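Inner membrane protein (Salmonella typhimurium LT2, PDB 2QJV) probably acts as a sugar isomerase of the KduI/IolB family, a bicupin relative of IolB with glucuronate isomerase activity the likely reaction, and binds nickel. Local coordinates at residues L53-S61 with R71-F79; P83-T93 with G112-P123. The protein carries 2 engineered substitutions. All coordinates share one frame; numbering follows the deposited sequence. Where two conformers were deposited one is given.

Both contacts belong to the N-terminal half of the chain and come in series, contact 1 closing before contact 2 opens. Strand 49-55 runs into the corner at Val56 and on to strand 60-61; the chain then loops back, and contact 1 lays residues 71-79 against this corner. A short link leads to 83-93, whose strand 86-89 pairs with strand 49-55 on one flank and, in contact 2, with strand 119-121 on the other. Contact 2 thereby closes the longer excursion through strands 98-99 and 104-111. The two meet where Leu53 and Leu55 bond to Val87 and Tyr85, which makes strands 49-55 and 86-89 neighbours in one antiparallel sheet.

Contact 1. Residues L53-S61 with R71-F79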
loop_
_atom_site.group_PDB
_atom_site.type_symbol
_atom_site.label_atom_id
_atom_site.label_comp_id
_atom_site.label_asym_id
_atom_site.label_seq_id
_atom_site.Cartn_x
_atom_site.Cartn_y
_atom_site.Cartn_z
ATOM N N LEU A 53 10.224 -2.330 -35.602
ATOM C CA LEU A 53 9.031 -1.550 -35.873
ATOM C C LEU A 53 7.978 -2.534 -36.258
ATOM O O LEU A 53 8.105 -3.181 -37.302
ATOM C CB LEU A 53 9.261 -0.602 -37.037
ATOM C CG LEU A 53 9.990 0.742 -36.816
ATOM C CD1 LEU A 53 11.102 0.624 -35.815
ATOM C CD2 LEU A 53 10.462 1.294 -38.172
ATOM N N VAL A 54 6.962 -2.679 -35.435
ATOM C CA VAL A 54 5.869 -3.618 -35.698
ATOM C C VAL A 54 4.619 -2.815 -36.087
ATOM O O VAL A 54 4.185 -1.907 -35.352
ATOM C CB VAL A 54 5.583 -4.552 -34.520
ATOM C CG1 VAL A 54 4.381 -5.503 -34.869
ATOM C CG2 VAL A 54 6.855 -5.351 -34.106
ATOM N N LEU A 55 4.091 -3.110 -37.288
ATOM C CA LEU A 55 2.830 -2.497 -37.761
ATOM C C LEU A 55 1.685 -3.338 -37.189
ATOM O O LEU A 55 1.339 -4.418 -37.703
ATOM C CB LEU A 55 2.775 -2.370 -39.295
ATOM C CG LEU A 55 3.659 -1.305 -39.996
ATOM C CD1 LEU A 55 5.159 -1.469 -39.752
ATOM C CD2 LEU A 55 3.396 -1.276 -41.531
ATOM N N VAL A 56 1.174 -2.877 -36.056
ATOM C CA VAL A 56 0.112 -3.577 -35.326
ATOM C C VAL A 56 -1.210 -3.533 -36.147
ATOM O O VAL A 56 -1.968 -4.502 -36.218
ATOM C CB VAL A 56 -0.100 -3.037 -33.857
ATOM C CG1 VAL A 56 -1.249 -3.848 -33.178
ATOM C CG2 VAL A 56 1.225 -3.009 -32.992
ATOM N N ALA A 57 -1.446 -2.388 -36.768
ATOM C CA ALA A 57 -2.606 -2.129 -37.609
ATOM C C ALA A 57 -2.307 -0.932 -38.528
ATOM O O ALA A 57 -1.730 0.086 -38.106
ATOM C CB ALA A 57 -3.834 -1.872 -36.770
ATOM N N GLY A 58 -2.669 -1.069 -39.797
ATOM C CA GLY A 58 -2.481 -0.007 -40.744
ATOM C C GLY A 58 -1.237 -0.108 -41.592
ATOM O O GLY A 58 -0.438 -1.036 -41.476
ATOM N N LEU A 59 -1.118 0.863 -42.486
ATOM C CA LEU A 59 -0.073 0.876 -43.504
ATOM C C LEU A 59 0.888 2.029 -43.288
ATOM O O LEU A 59 0.466 3.113 -42.900
ATOM C CB LEU A 59 -0.730 0.964 -44.891
ATOM C CG LEU A 59 -1.814 -0.047 -45.255
ATOM C CD1 LEU A 59 -2.263 0.232 -46.681
ATOM C CD2 LEU A 59 -1.369 -1.502 -45.103
ATOM N N ALA A 60 2.173 1.770 -43.525
ATOM C CA ALA A 60 3.243 2.726 -43.294
ATOM C C ALA A 60 4.345 2.612 -44.352
ATOM O O ALA A 60 4.519 1.566 -44.955
ATOM C CB ALA A 60 3.856 2.518 -41.871
ATOM N N SER A 61 5.042 3.713 -44.586
ATOM C CA SER A 61 6.257 3.735 -45.373
ATOM C C SER A 61 7.416 3.992 -44.387
ATOM O O SER A 61 7.247 4.711 -43.397
ATOM C CB SER A 61 6.204 4.785 -46.475
ATOM O OG SER A 61 5.204 4.441 -47.406
ATOM N N ARG A 71 4.377 1.732 -48.276
ATOM C CA ARG A 71 3.044 1.182 -47.967
ATOM C C ARG A 71 3.075 -0.282 -47.553
ATOM O O ARG A 71 2.376 -1.118 -48.129
ATOM C CB ARG A 71 2.095 1.336 -49.171
ATOM C CG ARG A 71 1.422 2.672 -49.287
ATOM C CD ARG A 71 0.459 2.685 -50.465
ATOM N NE ARG A 71 -0.650 1.736 -50.341
ATOM C CZ ARG A 71 -1.852 1.992 -49.821
ATOM N NH1 ARG A 71 -2.196 3.189 -49.338
ATOM N NH2 ARG A 71 -2.741 1.017 -49.804
ATOM N N ILE A 72 3.919 -0.602 -46.583
ATOM C CA ILE A 72 3.988 -1.977 -46.069
ATOM C C ILE A 72 2.874 -2.111 -45.018
ATOM O O ILE A 72 2.283 -1.121 -44.562
ATOM C CB ILE A 72 5.418 -2.387 -45.572
ATOM C CG1 ILE A 72 5.966 -1.374 -44.533
ATOM C CG2 ILE A 72 6.330 -2.559 -46.790
ATOM C CD1 ILE A 72 7.166 -1.837 -43.669
ATOM N N GLY A 73 2.562 -3.342 -44.665
ATOM C CA GLY A 73 1.458 -3.629 -43.769
ATOM C C GLY A 73 0.378 -4.310 -44.593
ATOM O O GLY A 73 0.526 -4.502 -45.800
ATOM N N GLN A 74 -0.698 -4.685 -43.930
ATOM C CA GLN A 74 -1.852 -5.291 -44.569
ATOM C C GLN A 74 -3.074 -5.196 -43.650
ATOM O O GLN A 74 -4.085 -4.593 -44.002
ATOM C CB GLN A 74 -1.556 -6.747 -44.929
ATOM C CG GLN A 74 -2.625 -7.450 -45.724
ATOM C CD GLN A 74 -2.271 -8.921 -45.910
ATOM O OE1 GLN A 74 -1.156 -9.393 -45.564
ATOM N NE2 GLN A 74 -3.217 -9.656 -46.398
ATOM N N ARG A 75 -2.998 -5.830 -42.493
ATOM C CA ARG A 75 -4.132 -5.842 -41.568
ATOM C C ARG A 75 -4.444 -4.437 -41.028
ATOM O O ARG A 75 -3.540 -3.630 -40.732
ATOM C CB ARG A 75 -3.881 -6.831 -40.425
ATOM C CG ARG A 75 -2.888 -6.400 -39.361
ATOM C CD ARG A 75 -2.433 -7.587 -38.532
ATOM N NE ARG A 75 -1.715 -7.110 -37.358
ATOM C CZ ARG A 75 -1.014 -7.855 -36.517
ATOM N NH1 ARG A 75 -0.846 -9.144 -36.724
ATOM N NH2 ARG A 75 -0.439 -7.277 -35.467
HETATM N N MSE A 76 -5.735 -4.175 -40.923
HETATM C CA MSE A 76 -6.269 -2.935 -40.379
HETATM C C MSE A 76 -6.673 -3.102 -38.911
HETATM O O MSE A 76 -7.125 -2.155 -38.283
HETATM C CB MSE A 76 -7.424 -2.465 -41.249
HETATM C CG MSE A 76 -7.001 -2.282 -42.732
HETATM SE SE MSE A 76 -5.486 -1.047 -42.976
HETATM C CE MSE A 76 -6.377 0.538 -42.466
ATOM N N SER A 77 -6.464 -4.310 -38.381
ATOM C CA SER A 77 -6.686 -4.660 -36.995
ATOM C C SER A 77 -5.812 -5.873 -36.631
ATOM O O SER A 77 -5.685 -6.811 -37.432
ATOM C CB SER A 77 -8.137 -5.031 -36.720
ATOM O OG SER A 77 -8.254 -5.566 -35.398
ATOM N N PRO A 78 -5.257 -5.906 -35.421
ATOM C CA PRO A 78 -4.516 -7.140 -35.041
ATOM C C PRO A 78 -5.425 -8.418 -35.052
ATOM O O PRO A 78 -4.957 -9.510 -35.343
ATOM C CB PRO A 78 -3.955 -6.782 -33.639
ATOM C CG PRO A 78 -4.911 -5.775 -33.116
ATOM C CD PRO A 78 -5.233 -4.919 -34.313
ATOM N N PHE A 79 -6.734 -8.221 -34.890
ATOM C CA PHE A 79 -7.724 -9.295 -34.816
ATOM C C PHE A 79 -8.079 -9.969 -36.167
ATOM O O PHE A 79 -8.936 -10.848 -36.223
ATOM C CB PHE A 79 -8.954 -8.803 -34.022
ATOM C CG PHE A 79 -8.633 -8.635 -32.563
ATOM C CD1 PHE A 79 -8.460 -9.769 -31.759
ATOM C CD2 PHE A 79 -8.415 -7.378 -32.011
ATOM C CE1 PHE A 79 -8.086 -9.650 -30.417
ATOM C CE2 PHE A 79 -8.053 -7.246 -30.666
ATOM C CZ PHE A 79 -7.895 -8.387 -29.878
HETATM O O HOH W 1 -0.877 -3.662 -41.199
#
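Val56 O is gripped side-on by two nitrogens of the Arg75 guanidinium: NE sits 2.9 Å from Val56 O in a fairly straight bond, and NH2 adds a longer, more bent one. The oxygen lies close to the guanidinium plane, while both nitrogens reach it from the same face of its carbonyl group. An otherwise extended side chain, with CG tucked between backbone N and carbonyl carbon (chi1 75°), brings the head back to the corner of the chain. Its NH1 continues outward to a salt bridge with Glu157 and a bond to Ile82 O.

Next along, Gly58 N donates to Arg75 O at 2.9 Å, nearly straight and in the carbonyl plane. A water gives protons to Gly58 O and Arg75 O and accepts from Gln74 N. Farther on, Ala60 and Ile72 exchange backbone bonds, and Arg71 N donates to Ser61 OG over 3.0 Å; that hydroxyl also bonds Glu100. Arg71 and Ile72 together face Ala60, a G1 bulge.

Packing fills in between. Leu59 CD2 rests on the backbone of Gly73, 3.3 Å from Gly73 C. Leu55 CD2 approaches Ile72 CG1 at 4.0 Å, and Val56 CG1 meets Pro78 CB at the same distance. The selenium of Met76 reaches Gly58 CA because its chain folds back at chi2 and chi3.

One arginine thus joins the corner carbonyl by hydrogen bonds and strand 154-160 by a salt bridge to Glu157, whose carboxylate probably offsets the guanidinium charge.

Contact 2. Residues P83-T93 with G112-P123; sequences PAYSVYLPHHT and GFGELPVRLISP. With NI (nickel (II) ion), chain C.
Ile121 N donates to Ser86 O at 2.8 Å, the shortest of four backbone bonds that join the strands, two each at the hydrogen-bonded pairs Ser86-Ile121 and Tyr88-Arg119, with Val87-Leu120 as the non-hydrogen-bonded pair between them. One water bridges Ala84 O, Ser86 OG and Ile121 O; another joins Tyr88 OH to Leu116 N, and that hydroxyl also bonds Glu50.

Across the contact, the His91 ring lies against the 112-114 backbone: Gly112 O stands over one face, while Gly114 O lies at the edge in the ring plane, 3.1 Å from His91 CE1. With CG between the backbone N and the carbonyl carbon (chi1 79°), the ring is turned onto that backbone. Asp151 in turn accepts from Phe113 N and Gly114 N. His92 NE2 at 2.0 Å and His91 NE2 at a looser 2.4 Å bind one nickel ion with two waters, separate from the nickel site of His171, His173, Glu186 and His229.

Tyr88, its CG anti to the backbone N (chi1 171°), sets its ring against Leu116 and Pro117, ahead of strand 119-121, crossing Leu116 at about a right angle. Pro117 O meets the ring edge in plane, and Leu116 CB comes to 3.8 Å from Tyr88 CE2. Tyr88 CB lies over one face of the Arg119 guanidinium, whose plane is turned 31° from the ring; NH1 bonds Leu149 O. Past the strand ends Val118 CG2 fits against Pro90 CD, 3.7 Å away, and against Thr93 CG2. At the far end Pro123 CD sits over the centre of the Tyr85 ring, a CH-pi contact 3.4 Å from Pro123 CD to the centroid.

Strand 119-121 is the outermost strand of a six-stranded antiparallel sheet within this chain, an edge pairing consistent with the cupin beta-sandwich of the KduI/IolB family.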
loop_
_atom_site.group_PDB
_atom_site.type_symbol
_atom_site.label_atom_id
_atom_site.label_comp_id
_atom_site.label_asym_id
_atom_site.label_seq_id
_atom_site.Cartn_x
_atom_site.Cartn_y
_atom_site.Cartn_z
ATOM N N PRO A 83 -0.149 -12.476 -39.907
ATOM C CA PRO A 83 1.057 -11.854 -39.368
ATOM C C PRO A 83 1.269 -10.364 -39.722
ATOM O O PRO A 83 0.882 -9.912 -40.798
ATOM C CB PRO A 83 2.190 -12.728 -39.944
ATOM C CG PRO A 83 1.552 -14.035 -40.251
ATOM C CD PRO A 83 0.173 -13.683 -40.707
ATOM N N ALA A 84 1.842 -9.639 -38.770
ATOM C CA ALA A 84 2.227 -8.248 -38.967
ATOM C C ALA A 84 3.420 -8.156 -39.933
ATOM O O ALA A 84 4.168 -9.135 -40.143
ATOM C CB ALA A 84 2.608 -7.619 -37.648
ATOM N N TYR A 85 3.520 -6.989 -40.569
ATOM C CA TYR A 85 4.741 -6.547 -41.196
ATOM C C TYR A 85 5.550 -5.814 -40.110
ATOM O O TYR A 85 4.990 -5.075 -39.286
ATOM C CB TYR A 85 4.512 -5.580 -42.362
ATOM C CG TYR A 85 4.045 -6.234 -43.626
ATOM C CD1 TYR A 85 2.743 -6.731 -43.744
ATOM C CD2 TYR A 85 4.885 -6.316 -44.733
ATOM C CE1 TYR A 85 2.307 -7.319 -44.942
ATOM C CE2 TYR A 85 4.460 -6.872 -45.922
ATOM C CZ TYR A 85 3.171 -7.378 -46.023
ATOM O OH TYR A 85 2.791 -7.968 -47.205
ATOM N N SER A 86 6.867 -6.002 -40.149
ATOM C CA SER A 86 7.792 -5.354 -39.244
ATOM C C SER A 86 9.061 -4.966 -40.001
ATOM O O SER A 86 9.366 -5.509 -41.068
ATOM C CB SER A 86 8.173 -6.275 -38.061
ATOM O OG SER A 86 7.001 -6.785 -37.452
ATOM N N VAL A 87 9.794 -4.003 -39.448
ATOM C CA VAL A 87 11.097 -3.600 -39.987
ATOM C C VAL A 87 12.131 -3.620 -38.861
ATOM O O VAL A 87 11.919 -2.991 -37.804
ATOM C CB VAL A 87 11.093 -2.212 -40.645
ATOM C CG1 VAL A 87 12.554 -1.842 -41.082
ATOM C CG2 VAL A 87 10.088 -2.196 -41.791
ATOM N N TYR A 88 13.198 -4.397 -39.078
ATOM C CA TYR A 88 14.332 -4.436 -38.168
ATOM C C TYR A 88 15.297 -3.280 -38.494
ATOM O O TYR A 88 15.697 -3.110 -39.648
ATOM C CB TYR A 88 15.078 -5.800 -38.202
ATOM C CG TYR A 88 16.362 -5.715 -37.406
ATOM C CD1 TYR A 88 16.358 -5.828 -36.011
ATOM C CD2 TYR A 88 17.585 -5.414 -38.029
ATOM C CE1 TYR A 88 17.534 -5.690 -35.291
ATOM C CE2 TYR A 88 18.761 -5.274 -37.303
ATOM C CZ TYR A 88 18.722 -5.408 -35.942
ATOM O OH TYR A 88 19.883 -5.254 -35.226
ATOM N N LEU A 89 15.670 -2.504 -37.467
ATOM C CA LEU A 89 16.625 -1.419 -37.597
ATOM C C LEU A 89 17.797 -1.662 -36.655
ATOM O O LEU A 89 17.588 -1.781 -35.460
ATOM C CB LEU A 89 16.017 -0.045 -37.255
ATOM C CG LEU A 89 14.781 0.467 -37.950
ATOM C CD1 LEU A 89 14.361 1.818 -37.323
ATOM C CD2 LEU A 89 15.064 0.538 -39.476
ATOM N N PRO A 90 19.025 -1.719 -37.195
ATOM C CA PRO A 90 20.197 -1.836 -36.318
ATOM C C PRO A 90 20.407 -0.501 -35.617
ATOM O O PRO A 90 19.704 0.492 -35.903
ATOM C CB PRO A 90 21.332 -2.138 -37.285
ATOM C CG PRO A 90 20.913 -1.465 -38.546
ATOM C CD PRO A 90 19.419 -1.621 -38.605
ATOM N N HIS A 91 21.323 -0.468 -34.668
ATOM C CA HIS A 91 21.609 0.787 -33.980
ATOM C C HIS A 91 22.348 1.755 -34.931
ATOM O O HIS A 91 22.769 1.370 -36.021
ATOM C CB HIS A 91 22.351 0.512 -32.688
ATOM C CG HIS A 91 23.781 0.234 -32.897
ATOM N ND1 HIS A 91 24.237 -0.922 -33.494
ATOM C CD2 HIS A 91 24.860 1.007 -32.685
ATOM C CE1 HIS A 91 25.548 -0.861 -33.595
ATOM N NE2 HIS A 91 25.944 0.295 -33.111
ATOM N N HIS A 92 22.442 3.021 -34.532
ATOM C CA HIS A 92 23.021 4.108 -35.344
ATOM C C HIS A 92 22.237 4.265 -36.661
ATOM O O HIS A 92 22.829 4.554 -37.688
ATOM C CB HIS A 92 24.495 3.947 -35.803
ATOM C CG HIS A 92 25.505 3.639 -34.747
ATOM N ND1 HIS A 92 25.637 4.355 -33.572
ATOM C CD2 HIS A 92 26.558 2.774 -34.795
ATOM C CE1 HIS A 92 26.671 3.868 -32.902
ATOM N NE2 HIS A 92 27.239 2.893 -33.616
ATOM N N THR A 93 20.932 4.051 -36.637
ATOM C CA THR A 93 20.109 4.104 -37.858
ATOM C C THR A 93 18.882 4.997 -37.663
ATOM O O THR A 93 17.871 4.563 -37.116
ATOM C CB THR A 93 19.667 2.689 -38.332
ATOM O OG1 THR A 93 20.812 1.832 -38.410
ATOM C CG2 THR A 93 18.956 2.766 -39.738
ATOM N N GLY A 112 21.825 -2.099 -28.807
ATOM C CA GLY A 112 22.395 -2.474 -30.068
ATOM C C GLY A 112 23.891 -2.260 -30.113
ATOM O O GLY A 112 24.404 -1.262 -29.640
ATOM N N PHE A 113 24.576 -3.217 -30.712
ATOM C CA PHE A 113 26.030 -3.207 -30.837
ATOM C C PHE A 113 26.559 -3.832 -32.124
ATOM O O PHE A 113 27.713 -3.621 -32.449
ATOM C CB PHE A 113 26.663 -3.936 -29.632
ATOM C CG PHE A 113 26.018 -5.267 -29.306
ATOM C CD1 PHE A 113 26.396 -6.421 -29.985
ATOM C CD2 PHE A 113 25.050 -5.367 -28.320
ATOM C CE1 PHE A 113 25.802 -7.636 -29.702
ATOM C CE2 PHE A 113 24.458 -6.591 -28.014
ATOM C CZ PHE A 113 24.852 -7.730 -28.707
ATOM N N GLY A 114 25.719 -4.524 -32.889
ATOM C CA GLY A 114 26.164 -5.269 -34.038
ATOM C C GLY A 114 26.139 -4.514 -35.342
ATOM O O GLY A 114 25.953 -3.307 -35.375
ATOM N N GLU A 115 26.233 -5.254 -36.428
ATOM C CA GLU A 115 26.280 -4.641 -37.756
ATOM C C GLU A 115 25.339 -5.306 -38.771
ATOM O O GLU A 115 25.613 -5.369 -39.975
ATOM C CB GLU A 115 27.726 -4.641 -38.214
ATOM C CG GLU A 115 28.399 -6.013 -38.212
ATOM C CD GLU A 115 29.882 -5.903 -38.483
ATOM O OE1 GLU A 115 30.552 -5.115 -37.768
ATOM O OE2 GLU A 115 30.371 -6.616 -39.392
ATOM N N LEU A 116 24.205 -5.771 -38.267
ATOM C CA LEU A 116 23.159 -6.328 -39.130
ATOM C C LEU A 116 22.566 -5.223 -40.004
ATOM O O LEU A 116 22.563 -4.051 -39.600
ATOM C CB LEU A 116 22.063 -6.977 -38.292
ATOM C CG LEU A 116 22.486 -8.214 -37.493
ATOM C CD1 LEU A 116 21.374 -8.584 -36.504
ATOM C CD2 LEU A 116 22.863 -9.378 -38.431
ATOM N N PRO A 117 22.117 -5.573 -41.221
ATOM C CA PRO A 117 21.481 -4.544 -42.019
ATOM C C PRO A 117 20.019 -4.319 -41.667
ATOM O O PRO A 117 19.384 -5.152 -40.987
ATOM C CB PRO A 117 21.571 -5.118 -43.449
ATOM C CG PRO A 117 21.457 -6.579 -43.245
ATOM C CD PRO A 117 22.222 -6.844 -41.961
ATOM N N VAL A 118 19.509 -3.164 -42.087
ATOM C CA VAL A 118 18.097 -2.904 -42.045
ATOM C C VAL A 118 17.405 -4.038 -42.844
ATOM O O VAL A 118 17.879 -4.422 -43.908
ATOM C CB VAL A 118 17.770 -1.520 -42.703
ATOM C CG1 VAL A 118 16.249 -1.351 -42.993
ATOM C CG2 VAL A 118 18.332 -0.352 -41.879
ATOM N N ARG A 119 16.313 -4.599 -42.341
ATOM C CA ARG A 119 15.582 -5.594 -43.133
ATOM C C ARG A 119 14.090 -5.604 -42.851
ATOM O O ARG A 119 13.653 -5.330 -41.743
ATOM C CB ARG A 119 16.142 -7.025 -42.931
ATOM C CG ARG A 119 15.822 -7.716 -41.643
ATOM C CD ARG A 119 16.336 -9.151 -41.617
ATOM N NE ARG A 119 15.806 -9.908 -40.468
ATOM C CZ ARG A 119 16.254 -9.866 -39.215
ATOM N NH1 ARG A 119 17.271 -9.082 -38.841
ATOM N NH2 ARG A 119 15.650 -10.622 -38.304
ATOM N N LEU A 120 13.326 -5.948 -43.878
ATOM C CA LEU A 120 11.927 -6.188 -43.749
ATOM C C LEU A 120 11.697 -7.586 -43.161
ATOM O O LEU A 120 12.369 -8.542 -43.530
ATOM C CB LEU A 120 11.232 -6.150 -45.120
ATOM C CG LEU A 120 9.695 -6.221 -45.161
ATOM C CD1 LEU A 120 9.020 -5.004 -44.462
ATOM C CD2 LEU A 120 9.205 -6.375 -46.607
ATOM N N ILE A 121 10.769 -7.677 -42.218
ATOM C CA ILE A 121 10.282 -8.973 -41.725
ATOM C C ILE A 121 8.821 -9.010 -42.181
ATOM O O ILE A 121 7.914 -8.529 -41.502
ATOM C CB ILE A 121 10.395 -9.186 -40.200
ATOM C CG1 ILE A 121 11.820 -8.897 -39.678
ATOM C CG2 ILE A 121 9.908 -10.641 -39.853
ATOM C CD1 ILE A 121 11.916 -8.777 -38.154
ATOM N N SER A 122 8.607 -9.573 -43.359
ATOM C CA SER A 122 7.275 -9.677 -43.920
ATOM C C SER A 122 6.545 -10.899 -43.334
ATOM O O SER A 122 7.165 -11.722 -42.662
ATOM C CB SER A 122 7.357 -9.776 -45.439
ATOM O OG SER A 122 7.734 -11.056 -45.877
ATOM N N PRO A 123 5.219 -11.004 -43.554
ATOM C CA PRO A 123 4.480 -12.177 -43.076
ATOM C C PRO A 123 5.127 -13.530 -43.428
ATOM O O PRO A 123 5.068 -14.457 -42.629
ATOM C CB PRO A 123 3.113 -12.018 -43.765
ATOM C CG PRO A 123 2.936 -10.570 -43.811
ATOM C CD PRO A 123 4.311 -10.019 -44.154
HETATM NI NI NI C . 28.091 1.235 -32.905
HETATM O O HOH W 2 6.640 -9.040 -38.908
HETATM O O HOH W 3 22.921 -5.290 -35.520
HETATM O O HOH W 4 28.981 0.036 -34.845
HETATM O O HOH W 5 28.026 1.995 -30.991
#